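Side-chain contact in SnoN,Epimerase SnoN (Streptomyces nogalater, PDB 5EP9), which acts as a non-heme iron, 2-oxoglutarate-dependent epimerase in the biosynthesis of the polyketide nogalamycin: residues 109-114 against 281-286. Numbering follows the deposited sequence.
Sequences LAEYLA and PLLRRP
A salt bridge between Glu111 on helix 104-114 and Arg284 in the C-terminal loop joins two SnoN parts of an engineered fusion, the glutamate lying in the first and the arginine in the second. Glu111 OE1 approaches over one face of the Arg284 guanidinium, 2.6 Å from NH1 and 3.0 Å from CZ; the pair is a salt bridge and not a straight N-H···O bond. The carboxylate and guanidinium planes stand 71° apart, unlike the coplanar, two-pronged pairing of these groups. Arg284 leaves its backbone with CG opposite N, then folds at chi3 (71°), which brings the guanidinium back over the acid; Glu111, by contrast, reaches out straight from the helix. The nearby arginine would be expected to favour the ionised form of this buried carboxylate.

Helix 104-114 leads through a short connection into strand 118-128 of the larger antiparallel sheet of this cupin-clan enzyme, and the loop runs beside the start of that strand, where backbone hydrogen bonds pair Pro281 with Leu120 and Leu283 with Leu118. Glu111 OE2 joins the three elements: it accepts a hydrogen bond from Leu118 N and another, 2.6 Å long, from a water that in turn accepts a long one (3.3 Å) from Arg284 N. Leu283 CB touches the same oxygen at 3.8 Å; the Leu283 side chain runs alongside Glu111, pointing the other way, and rests on Leu118, which Ala110 also touches.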
loop_
_atom_site.group_PDB
_atom_site.type_symbol
_atom_site.label_atom_id
_atom_site.label_comp_id
_atom_site.label_asym_id
_atom_site.label_seq_id
_atom_site.Cartn_x
_atom_site.Cartn_y
_atom_site.Cartn_z
ATOM N N LEU A 109 -1.741 14.093 1.446
ATOM C CA LEU A 109 -1.570 13.766 0.062
ATOM C C LEU A 109 -2.617 12.752 -0.393
ATOM O O LEU A 109 -3.233 12.947 -1.381
ATOM C CB LEU A 109 -0.191 13.214 -0.194
ATOM C CG LEU A 109 0.840 14.316 -0.235
ATOM C CD1 LEU A 109 2.246 13.721 -0.124
ATOM C CD2 LEU A 109 0.739 15.105 -1.544
ATOM N N ALA A 110 -2.785 11.695 0.373
ATOM C CA ALA A 110 -3.722 10.688 0.066
ATOM C C ALA A 110 -5.136 11.250 -0.112
ATOM O O ALA A 110 -5.850 10.890 -1.064
ATOM C CB ALA A 110 -3.747 9.570 1.117
ATOM N N GLU A 111 -5.550 12.103 0.811
ATOM C CA GLU A 111 -6.871 12.638 0.748
ATOM C C GLU A 111 -7.019 13.564 -0.433
ATOM O O GLU A 111 -8.101 13.553 -1.050
ATOM C CB GLU A 111 -7.338 13.388 2.040
ATOM C CG GLU A 111 -7.530 12.450 3.206
ATOM C CD GLU A 111 -8.390 13.029 4.343
ATOM O OE1 GLU A 111 -8.492 14.270 4.480
ATOM O OE2 GLU A 111 -8.921 12.192 5.099
ATOM N N TYR A 112 -6.013 14.370 -0.723
ATOM C CA TYR A 112 -6.073 15.235 -1.863
ATOM C C TYR A 112 -6.160 14.357 -3.159
ATOM O O TYR A 112 -6.929 14.608 -4.017
ATOM C CB TYR A 112 -4.875 16.174 -1.938
ATOM C CG TYR A 112 -5.069 17.316 -2.933
ATOM C CD1 TYR A 112 -5.678 18.515 -2.568
ATOM C CD2 TYR A 112 -4.649 17.175 -4.253
ATOM C CE1 TYR A 112 -5.857 19.541 -3.499
ATOM C CE2 TYR A 112 -4.835 18.181 -5.198
ATOM C CZ TYR A 112 -5.430 19.347 -4.830
ATOM O OH TYR A 112 -5.607 20.324 -5.779
ATOM N N LEU A 113 -5.370 13.309 -3.256
ATOM C CA LEU A 113 -5.352 12.464 -4.447
ATOM C C LEU A 113 -6.649 11.709 -4.634
ATOM O O LEU A 113 -7.161 11.599 -5.745
ATOM C CB LEU A 113 -4.245 11.466 -4.388
ATOM C CG LEU A 113 -2.819 12.009 -4.398
ATOM C CD1 LEU A 113 -1.795 10.880 -4.216
ATOM C CD2 LEU A 113 -2.509 12.767 -5.644
ATOM N N ALA A 114 -7.180 11.171 -3.533
ATOM C CA ALA A 114 -8.403 10.431 -3.584
ATOM C C ALA A 114 -9.586 11.323 -3.851
ATOM O O ALA A 114 -10.575 10.871 -4.315
ATOM C CB ALA A 114 -8.627 9.655 -2.291
ATOM N N PRO A 281 -8.962 4.454 11.585
ATOM C CA PRO A 281 -9.119 5.858 11.973
ATOM C C PRO A 281 -9.249 6.765 10.786
ATOM O O PRO A 281 -8.514 6.623 9.788
ATOM C CB PRO A 281 -7.829 6.147 12.790
ATOM C CG PRO A 281 -6.835 5.185 12.182
ATOM C CD PRO A 281 -7.652 3.943 11.989
ATOM N N LEU A 282 -10.049 7.787 10.962
ATOM C CA LEU A 282 -10.046 8.923 10.088
ATOM C C LEU A 282 -8.614 9.506 9.993
ATOM O O LEU A 282 -7.950 9.653 10.978
ATOM C CB LEU A 282 -11.000 9.982 10.575
ATOM C CG LEU A 282 -12.501 9.646 10.504
ATOM C CD1 LEU A 282 -13.318 10.592 11.373
ATOM C CD2 LEU A 282 -12.959 9.636 9.044
ATOM N N LEU A 283 -8.153 9.835 8.789
ATOM C CA LEU A 283 -6.870 10.494 8.624
ATOM C C LEU A 283 -6.868 11.944 9.013
ATOM O O LEU A 283 -5.842 12.516 9.210
ATOM C CB LEU A 283 -6.370 10.384 7.178
ATOM C CG LEU A 283 -6.234 9.013 6.587
ATOM C CD1 LEU A 283 -5.497 9.074 5.278
ATOM C CD2 LEU A 283 -5.609 7.986 7.516
ATOM N N ARG A 284 -8.010 12.583 9.060
ATOM C CA ARG A 284 -8.071 13.970 9.477
ATOM C C ARG A 284 -9.203 14.143 10.501
ATOM O O ARG A 284 -10.288 13.703 10.272
ATOM C CB ARG A 284 -8.247 14.845 8.235
ATOM C CG ARG A 284 -8.589 16.311 8.457
ATOM C CD ARG A 284 -8.914 16.992 7.141
ATOM N NE ARG A 284 -10.228 16.484 6.640
ATOM C CZ ARG A 284 -10.607 16.237 5.369
ATOM N NH1 ARG A 284 -9.804 16.459 4.333
ATOM N NH2 ARG A 284 -11.827 15.749 5.116
ATOM N N ARG A 285 -8.922 14.780 11.635
ATOM C CA ARG A 285 -9.929 14.986 12.686
ATOM C C ARG A 285 -11.177 15.685 12.066
ATOM O O ARG A 285 -11.032 16.689 11.353
ATOM C CB ARG A 285 -9.333 15.814 13.843
ATOM C CG ARG A 285 -9.374 15.131 15.210
ATOM C CD ARG A 285 -9.368 16.185 16.317
ATOM N NE ARG A 285 -10.695 16.808 16.523
ATOM C CZ ARG A 285 -10.940 18.047 16.985
ATOM N NH1 ARG A 285 -9.956 18.889 17.273
ATOM N NH2 ARG A 285 -12.198 18.471 17.150
ATOM N N PRO A 286 -12.405 15.133 12.278
ATOM C CA PRO A 286 -13.546 15.841 11.658
ATOM C C PRO A 286 -13.884 17.124 12.498
ATOM O O PRO A 286 -13.774 17.141 13.761
ATOM C CB PRO A 286 -14.660 14.774 11.637
ATOM C CG PRO A 286 -14.327 13.851 12.783
ATOM C CD PRO A 286 -12.888 14.095 13.220
HETATM O O HOH W 1 -10.511 11.709 7.121
#